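Local coordinates for protein putative alcohol dehydrogenase (Sinorhizobium meliloti, PDB 4J6F) that probably oxidises alcohols to aldehydes or ketones with a nicotinamide cofactor, as a member of the medium-chain dehydrogenase/reductase family, at residues K32-V37 and R52-P57; V219-I224 and L247-Q252; R133-F138 and H174-D179. One frame throughout, in Å; residues are numbered along the deposited sequence.

Interaction 1 (K32-V37 and R52-P57); sequences KTMTAV and RDVPVP
Met34 and Val54 form an antiparallel hydrogen-bonded pair, Met34 N lying 2.8 Å from Val54 O and Val54 N 2.9 Å from Met34 O, although strands 33-37 and 53-55 run at 109° to each other. So oblique a meeting keeps the ladder short, with Thr33 and Pro55 as the neighbouring non-hydrogen-bonded pair. Past it, Val56 N donates to Lys32 O at 3.2 Å.

Met34, a selenomethionine, has the largest area buried of any residue here (106 Å²). Its CG sits between the backbone N and the carbonyl carbon (chi1 57°) and the chain is extended beyond, which carries the methyl end across to the second segment. There CE touches Pro57 CD at 3.5 Å, the two side chains at roughly a right angle, while nearer the backbone Met34 CB packs on Val56 CG2 at 3.6 Å. Ala36 CB reaches Val54 CG2 at 4.2 Å. Elsewhere the fit is alongside: Thr33 OG1 lies 4.0 Å from Asp53 CB, the two side chains pointing the same way. Ile109 and Tyr165 pack on Met34, and Tyr165 on Val56 too.

Strand 33-39 is the middle member of a three-stranded antiparallel sheet. The chain makes a hairpin to strand 48-51, turns a corner at Arg52 and returns along the other edge, an antiparallel start consistent with the catalytic-domain end of a medium-chain dehydrogenase.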
loop_
_atom_site.group_PDB
_atom_site.type_symbol
_atom_site.label_atom_id
_atom_site.label_comp_id
_atom_site.label_asym_id
_atom_site.label_seq_id
_atom_site.Cartn_x
_atom_site.Cartn_y
_atom_site.Cartn_z
ATOM N N LYS A 32 -14.673 -39.706 -26.843
ATOM C CA LYS A 32 -15.292 -38.493 -27.382
ATOM C C LYS A 32 -16.101 -37.720 -26.324
ATOM O O LYS A 32 -16.314 -36.511 -26.455
ATOM C CB LYS A 32 -16.107 -38.786 -28.652
ATOM C CG LYS A 32 -15.316 -39.407 -29.818
ATOM C CD LYS A 32 -14.111 -38.572 -30.288
ATOM C CE LYS A 32 -13.835 -38.683 -31.788
ATOM N NZ LYS A 32 -13.732 -40.086 -32.296
ATOM N N THR A 33 -16.531 -38.408 -25.268
ATOM C CA THR A 33 -17.132 -37.736 -24.118
ATOM C C THR A 33 -16.394 -38.115 -22.829
ATOM O O THR A 33 -15.688 -39.128 -22.774
ATOM C CB THR A 33 -18.653 -38.012 -23.991
ATOM O OG1 THR A 33 -18.882 -39.405 -23.756
ATOM C CG2 THR A 33 -19.404 -37.573 -25.249
HETATM N N MSE A 34 -16.554 -37.295 -21.795
HETATM C CA MSE A 34 -15.852 -37.513 -20.530
HETATM C C MSE A 34 -16.694 -37.131 -19.336
HETATM O O MSE A 34 -17.781 -36.540 -19.458
HETATM C CB MSE A 34 -14.561 -36.695 -20.512
HETATM C CG MSE A 34 -14.865 -35.213 -20.730
HETATM SE SE MSE A 34 -13.293 -34.101 -20.315
HETATM C CE MSE A 34 -13.945 -32.294 -20.756
ATOM N N THR A 35 -16.165 -37.478 -18.167
ATOM C CA THR A 35 -16.735 -37.120 -16.884
ATOM C C THR A 35 -16.122 -35.801 -16.424
ATOM O O THR A 35 -14.923 -35.568 -16.610
ATOM C CB THR A 35 -16.430 -38.231 -15.868
ATOM O OG1 THR A 35 -17.163 -39.404 -16.232
ATOM C CG2 THR A 35 -16.825 -37.837 -14.484
ATOM N N ALA A 36 -16.947 -34.926 -15.856
ATOM C CA ALA A 36 -16.470 -33.646 -15.333
ATOM C C ALA A 36 -17.465 -33.087 -14.350
ATOM O O ALA A 36 -18.667 -33.363 -14.445
ATOM C CB ALA A 36 -16.240 -32.638 -16.452
ATOM N N VAL A 37 -16.956 -32.301 -13.405
ATOM C CA VAL A 37 -17.812 -31.574 -12.487
ATOM C C VAL A 37 -18.016 -30.193 -13.077
ATOM O O VAL A 37 -17.056 -29.459 -13.295
ATOM C CB VAL A 37 -17.216 -31.514 -11.075
ATOM C CG1 VAL A 37 -17.967 -30.503 -10.224
ATOM C CG2 VAL A 37 -17.240 -32.900 -10.439
ATOM N N ARG A 52 -21.575 -37.071 -16.897
ATOM C CA ARG A 52 -20.948 -38.260 -17.463
ATOM C C ARG A 52 -20.731 -38.232 -18.973
ATOM O O ARG A 52 -20.024 -39.090 -19.504
ATOM C CB ARG A 52 -21.653 -39.538 -17.006
ATOM C CG ARG A 52 -20.893 -40.250 -15.899
ATOM C CD ARG A 52 -21.706 -41.355 -15.249
ATOM N NE ARG A 52 -21.871 -41.077 -13.823
ATOM C CZ ARG A 52 -22.675 -41.739 -12.995
ATOM N NH1 ARG A 52 -23.403 -42.762 -13.437
ATOM N NH2 ARG A 52 -22.748 -41.377 -11.715
ATOM N N ASP A 53 -21.304 -37.250 -19.664
ATOM C CA ASP A 53 -21.042 -37.132 -21.103
ATOM C C ASP A 53 -20.832 -35.701 -21.598
ATOM O O ASP A 53 -21.614 -35.155 -22.380
ATOM C CB ASP A 53 -22.094 -37.882 -21.936
ATOM C CG ASP A 53 -23.495 -37.608 -21.474
ATOM O OD1 ASP A 53 -23.935 -36.444 -21.573
ATOM O OD2 ASP A 53 -24.157 -38.558 -21.006
ATOM N N VAL A 54 -19.698 -35.142 -21.194
ATOM C CA VAL A 54 -19.266 -33.798 -21.543
ATOM C C VAL A 54 -18.274 -33.885 -22.691
ATOM O O VAL A 54 -17.389 -34.726 -22.667
ATOM C CB VAL A 54 -18.548 -33.163 -20.342
ATOM C CG1 VAL A 54 -18.222 -31.706 -20.600
ATOM C CG2 VAL A 54 -19.379 -33.322 -19.086
ATOM N N PRO A 55 -18.416 -33.048 -23.713
ATOM C CA PRO A 55 -17.501 -33.190 -24.851
ATOM C C PRO A 55 -16.041 -33.075 -24.414
ATOM O O PRO A 55 -15.702 -32.181 -23.631
ATOM C CB PRO A 55 -17.881 -32.018 -25.775
ATOM C CG PRO A 55 -19.245 -31.597 -25.350
ATOM C CD PRO A 55 -19.337 -31.904 -23.881
ATOM N N VAL A 56 -15.203 -33.997 -24.891
ATOM C CA VAL A 56 -13.763 -33.921 -24.681
ATOM C C VAL A 56 -13.277 -32.833 -25.620
ATOM O O VAL A 56 -13.603 -32.859 -26.802
ATOM C CB VAL A 56 -13.061 -35.262 -24.998
ATOM C CG1 VAL A 56 -11.547 -35.087 -25.113
ATOM C CG2 VAL A 56 -13.397 -36.303 -23.940
ATOM N N PRO A 57 -12.522 -31.852 -25.097
ATOM C CA PRO A 57 -12.103 -30.765 -25.990
ATOM C C PRO A 57 -11.068 -31.241 -26.998
ATOM O O PRO A 57 -10.376 -32.233 -26.758
ATOM C CB PRO A 57 -11.517 -29.719 -25.038
ATOM C CG PRO A 57 -11.164 -30.469 -23.801
ATOM C CD PRO A 57 -12.092 -31.642 -23.703
#

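Interaction 2 (V219-I224 and L247-Q252); sequences VGSAII and LDIGAQ
Ile224 and Ile249 bury 76 and 70 Å² in this contact, far more than any other residue, and their side chains cross at about a right angle. Ile224 points from its helix toward segment 247-252 and touches with its CG2 branch, which lies 4.0 Å from Ile249 CG1. The same methyl rests against the backbone beyond, 3.7 Å from Ala251 N, and has Ala251 CB at 4.3 Å.

Ile249 carries CG1 between its backbone N and carbonyl carbon (chi1 65°), with the chain extended from there, so that CD1 arrives one helical turn before Ile224 and meets Ser221 CB at 3.8 Å. The Ser221 hydroxyl bonds to the carbonyls of Ala215 and Gly217; across the segments the contact is apolar packing.

Gly250 gives the second segment its shape. It leaves the helical conformation with a positive phi of 116° and closes a Schellman motif, Gly250 N lying 3.2 Å from Leu247 O; a side chain at this phi would collide with the carbonyl O of Ile249, which favours glycine. Arg228, farther along the first helix, bonds to both Gly250 O and Gln252 OE1.

Helices 218-229 and 243-248 connect the neighbouring parallel strands 209-212, 233-238 and 253-256. Two successive beta-alpha-beta crossovers, with strand order 3-2-1-4-5-6 across the sheet, are the signature of the Rossmann fold that binds the dinucleotide in this family.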
loop_
_atom_site.group_PDB
_atom_site.type_symbol
_atom_site.label_atom_id
_atom_site.label_comp_id
_atom_site.label_asym_id
_atom_site.label_seq_id
_atom_site.Cartn_x
_atom_site.Cartn_y
_atom_site.Cartn_z
ATOM N N VAL A 219 -2.440 -20.636 0.771
ATOM C CA VAL A 219 -1.472 -19.570 0.575
ATOM C C VAL A 219 -0.597 -19.371 1.811
ATOM O O VAL A 219 0.617 -19.203 1.688
ATOM C CB VAL A 219 -2.178 -18.262 0.181
ATOM C CG1 VAL A 219 -1.144 -17.189 -0.111
ATOM C CG2 VAL A 219 -3.081 -18.493 -1.026
ATOM N N GLY A 220 -1.218 -19.416 2.992
ATOM C CA GLY A 220 -0.520 -19.262 4.269
ATOM C C GLY A 220 0.669 -20.179 4.339
ATOM O O GLY A 220 1.806 -19.731 4.475
ATOM N N SER A 221 0.400 -21.472 4.199
ATOM C CA SER A 221 1.430 -22.498 4.263
ATOM C C SER A 221 2.508 -22.246 3.242
ATOM O O SER A 221 3.687 -22.416 3.533
ATOM C CB SER A 221 0.822 -23.867 4.020
ATOM O OG SER A 221 -0.020 -24.200 5.102
ATOM N N ALA A 222 2.098 -21.833 2.047
ATOM C CA ALA A 222 3.036 -21.664 0.965
ATOM C C ALA A 222 3.985 -20.557 1.339
ATOM O O ALA A 222 5.199 -20.693 1.201
ATOM C CB ALA A 222 2.308 -21.333 -0.327
ATOM N N ILE A 223 3.431 -19.466 1.845
ATOM C CA ILE A 223 4.248 -18.339 2.200
ATOM C C ILE A 223 5.282 -18.714 3.245
ATOM O O ILE A 223 6.421 -18.263 3.161
ATOM C CB ILE A 223 3.405 -17.143 2.628
ATOM C CG1 ILE A 223 2.983 -16.398 1.382
ATOM C CG2 ILE A 223 4.211 -16.201 3.508
ATOM C CD1 ILE A 223 1.802 -15.519 1.611
ATOM N N ILE A 224 4.897 -19.554 4.202
ATOM C CA ILE A 224 5.847 -20.050 5.196
ATOM C C ILE A 224 7.031 -20.766 4.531
ATOM O O ILE A 224 8.195 -20.496 4.852
ATOM C CB ILE A 224 5.150 -20.940 6.245
ATOM C CG1 ILE A 224 4.140 -20.090 7.020
ATOM C CG2 ILE A 224 6.165 -21.601 7.189
ATOM C CD1 ILE A 224 3.259 -20.875 7.961
ATOM N N LEU A 247 5.195 -25.534 12.727
ATOM C CA LEU A 247 6.603 -25.817 12.990
ATOM C C LEU A 247 7.178 -26.818 11.970
ATOM O O LEU A 247 8.312 -26.675 11.493
ATOM C CB LEU A 247 6.800 -26.316 14.425
ATOM C CG LEU A 247 6.573 -25.302 15.555
ATOM C CD1 LEU A 247 6.703 -25.949 16.925
ATOM C CD2 LEU A 247 7.493 -24.083 15.453
ATOM N N ASP A 248 6.373 -27.805 11.607
ATOM C CA ASP A 248 6.823 -28.843 10.692
ATOM C C ASP A 248 7.132 -28.328 9.292
ATOM O O ASP A 248 7.977 -28.881 8.603
ATOM C CB ASP A 248 5.795 -29.968 10.606
ATOM C CG ASP A 248 6.433 -31.329 10.447
ATOM O OD1 ASP A 248 7.612 -31.399 10.047
ATOM O OD2 ASP A 248 5.755 -32.334 10.738
ATOM N N ILE A 249 6.450 -27.278 8.864
ATOM C CA ILE A 249 6.695 -26.753 7.526
ATOM C C ILE A 249 7.669 -25.578 7.501
ATOM O O ILE A 249 7.897 -25.006 6.440
ATOM C CB ILE A 249 5.388 -26.422 6.773
ATOM C CG1 ILE A 249 4.639 -25.280 7.452
ATOM C CG2 ILE A 249 4.513 -27.664 6.673
ATOM C CD1 ILE A 249 3.494 -24.726 6.637
ATOM N N GLY A 250 8.247 -25.233 8.660
ATOM C CA GLY A 250 9.371 -24.287 8.736
ATOM C C GLY A 250 9.147 -22.972 9.467
ATOM O O GLY A 250 10.009 -22.095 9.427
ATOM N N ALA A 251 8.005 -22.815 10.142
ATOM C CA ALA A 251 7.742 -21.590 10.911
ATOM C C ALA A 251 8.752 -21.475 12.038
ATOM O O ALA A 251 9.118 -22.474 12.651
ATOM C CB ALA A 251 6.332 -21.580 11.475
ATOM N N GLN A 252 9.198 -20.257 12.307
ATOM C CA GLN A 252 10.144 -20.010 13.383
ATOM C C GLN A 252 9.459 -20.162 14.731
ATOM O O GLN A 252 9.944 -20.845 15.609
ATOM C CB GLN A 252 10.762 -18.611 13.242
ATOM C CG GLN A 252 11.747 -18.219 14.336
ATOM C CD GLN A 252 12.908 -19.191 14.480
ATOM O OE1 GLN A 252 13.313 -19.869 13.526
ATOM N NE2 GLN A 252 13.454 -19.260 15.685
#

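Interaction 3 (R133-F138 and H174-D179); sequences RVMVDF and HVVATD. With GOL (glycerol), chain C.
His174 and Asp137 flank a small polar site at the end of an antiparallel strand pair in the GroES-like part of the chain, and a glycerol, probably from the crystallisation liquor, occupies it. His174 NE2 donates to glycerol O3 at 3.1 Å in a nearly straight bond (175° at the hydrogen), and the same O3 donates to Asp137 OD2 at 2.7 Å. One hydroxyl thus bridges the two side chains, whose polar atoms do not touch directly. Tyr141 also bonds to Asp137 OD2, and the backbone N of Ser139 holds OD1, which together should fix the carboxylate's rotation.

The backbone pairing sets the histidine in place. Met135 and His174 are an antiparallel hydrogen-bonded pair, Met135 N 2.9 Å from His174 O and His174 N 3.0 Å from Met135 O. With CG beside the backbone N (chi1 -67°), the imidazole extends toward the glycerol, and Phe336 meets its ring with planes at about 50°. Replacing the imidazole by the methyl of an alanine is likely to leave glycerol O3 without the N-H that His174 NE2 gives it and to open a gap beside Phe336.

Farther along, Met135 CB packs on Val176 CG2 at 4.0 Å. Arg133 bends at chi2 and chi3, bringing NH1 to 3.1 Å from Thr178 O, which lies in the guanidinium plane at its edge; NH2 is held by Leu180 O and by a salt bridge to Asp182.

Strand 133-140 also pairs with strand 113-121, through the backbones of Val134 and Gly116, and Val136 and Thr114. Helix 333-344 packs against Met135, Asp137 and Val176, while helix 189-201 meets Met135 and Phe138.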
loop_
_atom_site.group_PDB
_atom_site.type_symbol
_atom_site.label_atom_id
_atom_site.label_comp_id
_atom_site.label_asym_id
_atom_site.label_seq_id
_atom_site.Cartn_x
_atom_site.Cartn_y
_atom_site.Cartn_z
ATOM N N ARG A 133 4.592 -35.965 -18.558
ATOM C CA ARG A 133 3.892 -35.647 -17.324
ATOM C C ARG A 133 4.065 -34.147 -17.090
ATOM O O ARG A 133 5.186 -33.655 -16.896
ATOM C CB ARG A 133 4.459 -36.479 -16.170
ATOM C CG ARG A 133 3.607 -36.513 -14.909
ATOM C CD ARG A 133 3.923 -35.358 -13.951
ATOM N NE ARG A 133 5.334 -35.271 -13.528
ATOM C CZ ARG A 133 5.820 -35.723 -12.368
ATOM N NH1 ARG A 133 7.114 -35.577 -12.097
ATOM N NH2 ARG A 133 5.021 -36.309 -11.477
ATOM N N VAL A 134 2.957 -33.416 -17.139
ATOM C CA VAL A 134 3.006 -31.966 -17.008
ATOM C C VAL A 134 2.240 -31.387 -15.819
ATOM O O VAL A 134 1.175 -31.876 -15.425
ATOM C CB VAL A 134 2.561 -31.240 -18.293
ATOM C CG1 VAL A 134 3.508 -31.572 -19.435
ATOM C CG2 VAL A 134 1.115 -31.566 -18.646
HETATM N N MSE A 135 2.826 -30.339 -15.256
HETATM C CA MSE A 135 2.158 -29.473 -14.315
HETATM C C MSE A 135 1.691 -28.282 -15.093
HETATM O O MSE A 135 2.495 -27.612 -15.741
HETATM C CB MSE A 135 3.201 -29.037 -13.312
HETATM C CG MSE A 135 2.554 -28.331 -12.134
HETATM SE SE MSE A 135 4.012 -27.492 -11.123
HETATM C CE MSE A 135 3.212 -25.707 -10.909
ATOM N N VAL A 136 0.386 -28.024 -15.051
ATOM C CA VAL A 136 -0.221 -26.891 -15.742
ATOM C C VAL A 136 0.035 -25.569 -15.016
ATOM O O VAL A 136 -0.189 -25.464 -13.806
ATOM C CB VAL A 136 -1.741 -27.084 -15.851
ATOM C CG1 VAL A 136 -2.420 -25.811 -16.330
ATOM C CG2 VAL A 136 -2.059 -28.240 -16.778
ATOM N N ASP A 137 0.498 -24.561 -15.750
ATOM C CA ASP A 137 0.478 -23.195 -15.242
ATOM C C ASP A 137 -0.913 -22.650 -15.544
ATOM O O ASP A 137 -1.266 -22.450 -16.701
ATOM C CB ASP A 137 1.547 -22.343 -15.921
ATOM C CG ASP A 137 1.423 -20.861 -15.590
ATOM O OD1 ASP A 137 0.512 -20.466 -14.821
ATOM O OD2 ASP A 137 2.248 -20.083 -16.105
ATOM N N PHE A 138 -1.702 -22.411 -14.508
ATOM C CA PHE A 138 -3.097 -22.022 -14.697
ATOM C C PHE A 138 -3.288 -20.614 -15.300
ATOM O O PHE A 138 -4.405 -20.258 -15.687
ATOM C CB PHE A 138 -3.904 -22.215 -13.385
ATOM C CG PHE A 138 -3.713 -21.119 -12.358
ATOM C CD1 PHE A 138 -2.436 -20.705 -11.956
ATOM C CD2 PHE A 138 -4.816 -20.508 -11.771
ATOM C CE1 PHE A 138 -2.271 -19.708 -11.001
ATOM C CE2 PHE A 138 -4.657 -19.502 -10.808
ATOM C CZ PHE A 138 -3.380 -19.108 -10.417
ATOM N N HIS A 174 4.129 -27.748 -18.252
ATOM C CA HIS A 174 5.533 -27.820 -17.870
ATOM C C HIS A 174 5.991 -29.204 -17.454
ATOM O O HIS A 174 5.338 -29.891 -16.660
ATOM C CB HIS A 174 5.851 -26.815 -16.772
ATOM C CG HIS A 174 5.742 -25.400 -17.227
ATOM N ND1 HIS A 174 6.836 -24.664 -17.631
ATOM C CD2 HIS A 174 4.664 -24.600 -17.392
ATOM C CE1 HIS A 174 6.437 -23.462 -18.011
ATOM N NE2 HIS A 174 5.124 -23.397 -17.873
ATOM N N VAL A 175 7.124 -29.613 -18.004
ATOM C CA VAL A 175 7.739 -30.835 -17.565
ATOM C C VAL A 175 8.670 -30.444 -16.431
ATOM O O VAL A 175 9.604 -29.668 -16.628
ATOM C CB VAL A 175 8.506 -31.526 -18.702
ATOM C CG1 VAL A 175 9.314 -32.705 -18.165
ATOM C CG2 VAL A 175 7.530 -31.980 -19.772
ATOM N N VAL A 176 8.398 -30.969 -15.242
ATOM C CA VAL A 176 9.178 -30.639 -14.064
ATOM C C VAL A 176 10.166 -31.764 -13.707
ATOM O O VAL A 176 9.770 -32.911 -13.485
ATOM C CB VAL A 176 8.245 -30.320 -12.882
ATOM C CG1 VAL A 176 9.027 -29.725 -11.724
ATOM C CG2 VAL A 176 7.167 -29.344 -13.321
ATOM N N ALA A 177 11.424 -31.408 -13.521
ATOM C CA ALA A 177 12.437 -32.399 -13.241
ATOM C C ALA A 177 12.374 -32.756 -11.773
ATOM O O ALA A 177 13.131 -32.250 -10.959
ATOM C CB ALA A 177 13.804 -31.850 -13.583
ATOM N N THR A 178 11.447 -33.648 -11.452
ATOM C CA THR A 178 11.203 -34.073 -10.068
ATOM C C THR A 178 10.612 -35.470 -9.971
ATOM O O THR A 178 9.954 -35.950 -10.890
ATOM C CB THR A 178 10.323 -33.066 -9.277
ATOM O OG1 THR A 178 10.077 -33.580 -7.967
ATOM C CG2 THR A 178 8.983 -32.814 -9.971
ATOM N N ASP A 179 10.844 -36.101 -8.831
ATOM C CA ASP A 179 10.420 -37.474 -8.577
ATOM C C ASP A 179 9.080 -37.521 -7.834
ATOM O O ASP A 179 8.641 -38.579 -7.388
ATOM C CB ASP A 179 11.507 -38.206 -7.773
ATOM C CG ASP A 179 12.095 -37.335 -6.650
ATOM O OD1 ASP A 179 12.802 -36.339 -6.953
ATOM O OD2 ASP A 179 11.847 -37.638 -5.464
HETATM C C1 GOL C . 6.209 -18.815 -20.081
HETATM O O1 GOL C . 5.363 -18.305 -21.119
HETATM C C2 GOL C . 5.338 -19.240 -18.906
HETATM O O2 GOL C . 6.175 -20.016 -18.043
HETATM C C3 GOL C . 4.122 -20.020 -19.430
HETATM O O3 GOL C . 3.474 -20.804 -18.417
#

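In the fold
Along the chain the order is interaction 1, interaction 3, interaction 2, and none touches another. Interactions 1 and 2 lie on opposite sides of the chain's centre, their centres 38 Å apart; interaction 3 lies off the line joining them, 24 Å from interaction 1 and 23 Å from interaction 2, centre to centre. Interactions 2 and 3 come nearest, with about 9 Å between nearest atoms, and helix 189-201 packs against both: Cys189 on Met135, Ala191 on Val219. Toward interaction 1 the nearest-atom gap is about 12 Å, and the chain from strand 165-169, whose Tyr165 meets Met34, leads to strand 173-175. The glycerol belongs to interaction 3, whereas interaction 2 lies in the presumed nucleotide-binding fold.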